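Insecticidal crystal protein Cry7Cal (Bacillus thuringiensis, PDB 5ZI1) is the three-domain toxin portion of a larger insecticidal delta endotoxin, which probably acts by binding receptors in its insect host. Local coordinates at residues Tyr422-Ser436 with Pro448-Asp460. Sequence-based numbering, arbitrary orientation.
Sequences YGDLEEYGHRLSYVS and PVLGWTHVSVRPD
Two antiparallel strands of a beta hairpin, their register shifted by a classic beta bulge, pair His-430 to Ser-436 with Pro-448 to His-454. At the bulge Ser-433 N and Tyr-434 N both donate to Gly-451 O, reaching it from the same face of its carbonyl plane, and Gly-451 N returns a bond to Tyr-434 O (2.9 Å). Tyr-434 CB packs 4.1 Å from Gly-451 CA. Next to the bulge, Leu-432 CD1 sits over a face of the Trp-452 six-membered ring, 4.1 Å from its centroid. His-454 turns its edge to the face of His-430, the planes at 88°; Gly-429 O lies over a face of the His-454 ring, 3.5 Å from CD2. The hairpin belongs to the middle domain of the delta-endotoxin fold, where strand 252-254 flanks 448-454 in a three-stranded sheet. Past the strand, a type I turn, His-454 to Val-457, places the carbonyls of His-454 and Val-457 beside the Arg-431 guanidinium, both in weak bonds. Its chain bent at chi3 (64°), Arg-431 brings NH1 to Thr-453 OG1 (2.7 Å), which lies near the guanidinium plane, while NH2 reaches Val-457 O (2.9 Å); NE forms a salt bridge with Asp-353. Val-455 packs against the 422-429 loop: CG2 lies 3.5 Å from Tyr-428 CE2, and CB meets Leu-425 CD2 at 3.5 Å. Arg-458 NH2 binds Val-455 O, its guanidinium edge toward Tyr-422 CE2.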
loop_
_atom_site.group_PDB
_atom_site.type_symbol
_atom_site.label_atom_id
_atom_site.label_comp_id
_atom_site.label_asym_id
_atom_site.label_seq_id
_atom_site.Cartn_x
_atom_site.Cartn_y
_atom_site.Cartn_z
ATOM N N TYR A 422 11.774 -3.254 -16.162
ATOM C CA TYR A 422 10.574 -3.858 -15.594
ATOM C C TYR A 422 10.773 -4.219 -14.126
ATOM O O TYR A 422 11.708 -4.947 -13.777
ATOM C CB TYR A 422 10.236 -5.116 -16.399
ATOM C CG TYR A 422 9.011 -5.894 -15.984
ATOM C CD1 TYR A 422 7.760 -5.569 -16.489
ATOM C CD2 TYR A 422 9.112 -6.993 -15.130
ATOM C CE1 TYR A 422 6.631 -6.303 -16.137
ATOM C CE2 TYR A 422 7.989 -7.737 -14.774
ATOM C CZ TYR A 422 6.754 -7.386 -15.279
ATOM O OH TYR A 422 5.635 -8.110 -14.933
ATOM N N GLY A 423 9.877 -3.721 -13.271
ATOM C CA GLY A 423 9.876 -4.080 -11.872
ATOM C C GLY A 423 10.666 -3.162 -10.972
ATOM O O GLY A 423 10.583 -3.305 -9.752
ATOM N N ASP A 424 11.399 -2.205 -11.529
ATOM C CA ASP A 424 12.250 -1.303 -10.754
ATOM C C ASP A 424 11.390 -0.239 -10.072
ATOM O O ASP A 424 10.941 0.721 -10.705
ATOM C CB ASP A 424 13.299 -0.678 -11.673
ATOM C CG ASP A 424 14.308 0.177 -10.924
ATOM O OD1 ASP A 424 14.298 0.170 -9.668
ATOM O OD2 ASP A 424 15.121 0.848 -11.596
ATOM N N LEU A 425 11.173 -0.389 -8.759
ATOM C CA LEU A 425 10.447 0.639 -8.007
ATOM C C LEU A 425 11.213 1.936 -7.879
ATOM O O LEU A 425 10.590 2.981 -7.695
ATOM C CB LEU A 425 10.083 0.179 -6.601
ATOM C CG LEU A 425 9.361 -1.144 -6.649
ATOM C CD1 LEU A 425 10.221 -2.245 -5.996
ATOM C CD2 LEU A 425 7.972 -0.975 -6.047
ATOM N N GLU A 426 12.539 1.901 -7.955
ATOM C CA GLU A 426 13.286 3.145 -8.056
ATOM C C GLU A 426 12.823 3.968 -9.247
ATOM O O GLU A 426 13.013 5.189 -9.253
ATOM C CB GLU A 426 14.777 2.842 -8.165
ATOM C CG GLU A 426 15.656 3.740 -7.332
ATOM C CD GLU A 426 16.908 3.017 -6.854
ATOM O OE1 GLU A 426 17.297 2.027 -7.512
ATOM O OE2 GLU A 426 17.478 3.410 -5.803
ATOM N N GLU A 427 12.201 3.334 -10.244
ATOM C CA GLU A 427 11.712 4.044 -11.421
ATOM C C GLU A 427 10.217 4.332 -11.357
ATOM O O GLU A 427 9.808 5.467 -11.582
ATOM C CB GLU A 427 12.042 3.253 -12.696
ATOM C CG GLU A 427 13.480 3.422 -13.134
ATOM C CD GLU A 427 13.793 2.670 -14.414
ATOM O OE1 GLU A 427 14.138 1.474 -14.329
ATOM O OE2 GLU A 427 13.672 3.272 -15.504
ATOM N N TYR A 428 9.392 3.327 -11.071
ATOM C CA TYR A 428 7.951 3.515 -10.986
ATOM C C TYR A 428 7.406 2.628 -9.877
ATOM O O TYR A 428 7.840 1.483 -9.719
ATOM C CB TYR A 428 7.248 3.210 -12.318
ATOM C CG TYR A 428 7.309 1.767 -12.791
ATOM C CD1 TYR A 428 8.443 1.261 -13.418
ATOM C CD2 TYR A 428 6.217 0.929 -12.645
ATOM C CE1 TYR A 428 8.496 -0.061 -13.862
ATOM C CE2 TYR A 428 6.256 -0.383 -13.070
ATOM C CZ TYR A 428 7.396 -0.881 -13.684
ATOM O OH TYR A 428 7.419 -2.201 -14.111
ATOM N N GLY A 429 6.464 3.162 -9.103
ATOM C CA GLY A 429 6.010 2.456 -7.915
ATOM C C GLY A 429 4.678 1.763 -8.085
ATOM O O GLY A 429 4.291 0.947 -7.245
ATOM N N HIS A 430 3.976 2.057 -9.180
ATOM C CA HIS A 430 2.613 1.582 -9.350
ATOM C C HIS A 430 2.385 1.134 -10.788
ATOM O O HIS A 430 3.061 1.578 -11.722
ATOM C CB HIS A 430 1.599 2.671 -8.942
ATOM C CG HIS A 430 1.547 2.932 -7.459
ATOM N ND1 HIS A 430 2.405 3.810 -6.822
ATOM C CD2 HIS A 430 0.747 2.421 -6.489
ATOM C CE1 HIS A 430 2.131 3.832 -5.529
ATOM N NE2 HIS A 430 1.129 2.998 -5.300
ATOM N N ARG A 431 1.403 0.253 -10.957
ATOM C CA ARG A 431 1.017 -0.273 -12.254
ATOM C C ARG A 431 -0.498 -0.234 -12.339
ATOM O O ARG A 431 -1.188 -0.372 -11.325
ATOM C CB ARG A 431 1.515 -1.728 -12.469
ATOM C CG ARG A 431 0.575 -2.770 -11.877
ATOM C CD ARG A 431 0.969 -4.191 -12.159
ATOM N NE ARG A 431 2.247 -4.566 -11.549
ATOM C CZ ARG A 431 2.418 -4.806 -10.250
ATOM N NH1 ARG A 431 1.401 -4.672 -9.400
ATOM N NH2 ARG A 431 3.613 -5.149 -9.802
ATOM N N LEU A 432 -1.013 -0.034 -13.548
ATOM C CA LEU A 432 -2.455 0.050 -13.719
ATOM C C LEU A 432 -3.078 -1.295 -13.411
ATOM O O LEU A 432 -2.556 -2.343 -13.802
ATOM C CB LEU A 432 -2.812 0.485 -15.137
ATOM C CG LEU A 432 -4.273 0.753 -15.512
ATOM C CD1 LEU A 432 -4.857 1.981 -14.826
ATOM C CD2 LEU A 432 -4.350 0.956 -17.034
ATOM N N SER A 433 -4.197 -1.274 -12.689
ATOM C CA SER A 433 -4.854 -2.514 -12.328
ATOM C C SER A 433 -6.342 -2.531 -12.597
ATOM O O SER A 433 -6.913 -3.625 -12.687
ATOM C CB SER A 433 -4.602 -2.851 -10.840
ATOM O OG SER A 433 -4.946 -1.770 -9.969
ATOM N N TYR A 434 -6.995 -1.387 -12.754
ATOM C CA TYR A 434 -8.445 -1.430 -12.838
ATOM C C TYR A 434 -8.933 -0.198 -13.584
ATOM O O TYR A 434 -8.215 0.795 -13.716
ATOM C CB TYR A 434 -9.088 -1.519 -11.427
ATOM C CG TYR A 434 -10.481 -2.105 -11.485
ATOM C CD1 TYR A 434 -10.667 -3.481 -11.533
ATOM C CD2 TYR A 434 -11.602 -1.286 -11.573
ATOM C CE1 TYR A 434 -11.925 -4.037 -11.645
ATOM C CE2 TYR A 434 -12.879 -1.837 -11.679
ATOM C CZ TYR A 434 -13.027 -3.220 -11.711
ATOM O OH TYR A 434 -14.278 -3.792 -11.811
ATOM N N VAL A 435 -10.172 -0.276 -14.067
ATOM C CA VAL A 435 -10.894 0.890 -14.574
ATOM C C VAL A 435 -12.321 0.795 -14.062
ATOM O O VAL A 435 -13.097 -0.036 -14.550
ATOM C CB VAL A 435 -10.908 0.986 -16.109
ATOM C CG1 VAL A 435 -11.464 2.355 -16.515
ATOM C CG2 VAL A 435 -9.516 0.715 -16.713
ATOM N N SER A 436 -12.676 1.644 -13.108
ATOM C CA SER A 436 -14.048 1.727 -12.650
ATOM C C SER A 436 -14.686 2.966 -13.276
ATOM O O SER A 436 -14.179 3.513 -14.258
ATOM C CB SER A 436 -14.086 1.759 -11.121
ATOM O OG SER A 436 -13.367 2.880 -10.650
ATOM N N PRO A 448 -14.479 7.599 -16.254
ATOM C CA PRO A 448 -13.725 6.449 -15.744
ATOM C C PRO A 448 -12.827 6.827 -14.578
ATOM O O PRO A 448 -12.473 7.988 -14.371
ATOM C CB PRO A 448 -12.888 6.020 -16.952
ATOM C CG PRO A 448 -13.072 7.141 -17.999
ATOM C CD PRO A 448 -13.763 8.264 -17.347
ATOM N N VAL A 449 -12.465 5.824 -13.790
ATOM C CA VAL A 449 -11.512 6.027 -12.706
ATOM C C VAL A 449 -10.493 4.903 -12.768
ATOM O O VAL A 449 -10.865 3.729 -12.878
ATOM C CB VAL A 449 -12.189 6.076 -11.324
ATOM C CG1 VAL A 449 -11.239 6.664 -10.308
ATOM C CG2 VAL A 449 -13.460 6.867 -11.369
ATOM N N LEU A 450 -9.215 5.256 -12.706
ATOM C CA LEU A 450 -8.140 4.294 -12.882
ATOM C C LEU A 450 -7.654 3.779 -11.522
ATOM O O LEU A 450 -7.471 4.556 -10.571
ATOM C CB LEU A 450 -6.998 4.930 -13.683
ATOM C CG LEU A 450 -7.324 5.478 -15.102
ATOM C CD1 LEU A 450 -6.074 5.976 -15.806
ATOM C CD2 LEU A 450 -8.039 4.457 -15.985
ATOM N N GLY A 451 -7.467 2.466 -11.434
ATOM C CA GLY A 451 -6.977 1.807 -10.224
ATOM C C GLY A 451 -5.589 1.238 -10.465
ATOM O O GLY A 451 -5.303 0.702 -11.550
ATOM N N TRP A 452 -4.736 1.369 -9.448
ATOM C CA TRP A 452 -3.320 1.026 -9.495
ATOM C C TRP A 452 -2.953 0.092 -8.346
ATOM O O TRP A 452 -3.474 0.233 -7.229
ATOM C CB TRP A 452 -2.470 2.301 -9.397
ATOM C CG TRP A 452 -2.859 3.349 -10.394
ATOM C CD1 TRP A 452 -3.882 4.228 -10.296
ATOM C CD2 TRP A 452 -2.230 3.597 -11.659
ATOM N NE1 TRP A 452 -3.936 5.021 -11.423
ATOM C CE2 TRP A 452 -2.929 4.652 -12.272
ATOM C CE3 TRP A 452 -1.139 3.033 -12.324
ATOM C CZ2 TRP A 452 -2.570 5.163 -13.526
ATOM C CZ3 TRP A 452 -0.782 3.539 -13.577
ATOM C CH2 TRP A 452 -1.497 4.594 -14.159
ATOM N N THR A 453 -2.032 -0.838 -8.611
ATOM C CA THR A 453 -1.412 -1.658 -7.575
ATOM C C THR A 453 0.087 -1.375 -7.509
ATOM O O THR A 453 0.693 -0.894 -8.470
ATOM C CB THR A 453 -1.645 -3.147 -7.810
ATOM O OG1 THR A 453 -1.073 -3.535 -9.082
ATOM C CG2 THR A 453 -3.139 -3.472 -7.748
ATOM N N HIS A 454 0.672 -1.685 -6.354
ATOM C CA HIS A 454 2.058 -1.357 -6.033
ATOM C C HIS A 454 3.017 -2.355 -6.670
ATOM O O HIS A 454 2.745 -3.558 -6.710
ATOM C CB HIS A 454 2.230 -1.367 -4.512
ATOM C CG HIS A 454 3.466 -0.684 -4.024
ATOM N ND1 HIS A 454 4.594 -1.374 -3.638
ATOM C CD2 HIS A 454 3.738 0.626 -3.822
ATOM C CE1 HIS A 454 5.520 -0.520 -3.241
ATOM N NE2 HIS A 454 5.022 0.703 -3.335
ATOM N N VAL A 455 4.156 -1.858 -7.165
ATOM C CA VAL A 455 5.060 -2.719 -7.929
ATOM C C VAL A 455 5.845 -3.691 -7.047
ATOM O O VAL A 455 6.478 -4.622 -7.570
ATOM C CB VAL A 455 5.947 -1.820 -8.826
ATOM C CG1 VAL A 455 7.042 -2.598 -9.552
ATOM C CG2 VAL A 455 5.074 -1.131 -9.863
ATOM N N SER A 456 5.775 -3.551 -5.714
ATOM C CA SER A 456 6.396 -4.555 -4.856
ATOM C C SER A 456 5.713 -5.907 -4.982
ATOM O O SER A 456 6.332 -6.938 -4.686
ATOM C CB SER A 456 6.368 -4.106 -3.393
ATOM O OG SER A 456 5.039 -3.901 -2.958
ATOM N N VAL A 457 4.449 -5.937 -5.399
ATOM C CA VAL A 457 3.806 -7.218 -5.655
ATOM C C VAL A 457 4.418 -7.838 -6.899
ATOM O O VAL A 457 4.488 -7.202 -7.959
ATOM C CB VAL A 457 2.298 -7.044 -5.838
ATOM C CG1 VAL A 457 1.632 -8.423 -5.888
ATOM C CG2 VAL A 457 1.748 -6.158 -4.750
ATOM N N ARG A 458 4.841 -9.073 -6.782
ATOM C CA ARG A 458 5.500 -9.762 -7.854
ATOM C C ARG A 458 4.574 -10.824 -8.433
ATOM O O ARG A 458 3.729 -11.371 -7.720
ATOM C CB ARG A 458 6.806 -10.377 -7.349
ATOM C CG ARG A 458 7.751 -9.341 -6.697
ATOM C CD ARG A 458 7.853 -8.064 -7.558
ATOM N NE ARG A 458 8.195 -8.413 -8.943
ATOM C CZ ARG A 458 7.906 -7.680 -10.021
ATOM N NH1 ARG A 458 8.260 -8.120 -11.230
ATOM N NH2 ARG A 458 7.271 -6.515 -9.899
ATOM N N PRO A 459 4.634 -11.075 -9.743
ATOM C CA PRO A 459 3.649 -11.974 -10.364
ATOM C C PRO A 459 3.951 -13.457 -10.218
ATOM O O PRO A 459 3.100 -14.270 -10.589
ATOM C CB PRO A 459 3.660 -11.542 -11.835
ATOM C CG PRO A 459 4.982 -10.895 -12.052
ATOM C CD PRO A 459 5.334 -10.240 -10.735
ATOM N N ASP A 460 5.066 -13.826 -9.583
ATOM C CA ASP A 460 5.470 -15.227 -9.562
ATOM C C ASP A 460 5.206 -15.954 -8.251
ATOM O O ASP A 460 5.201 -17.191 -8.257
ATOM C CB ASP A 460 6.963 -15.364 -9.876
ATOM C CG ASP A 460 7.282 -15.047 -11.306
ATOM O OD1 ASP A 460 8.360 -14.471 -11.550
ATOM O OD2 ASP A 460 6.451 -15.368 -12.180
HETATM O O HOH W 1 9.740 -4.871 -7.612
HETATM O O HOH W 2 5.311 -5.967 -12.118
#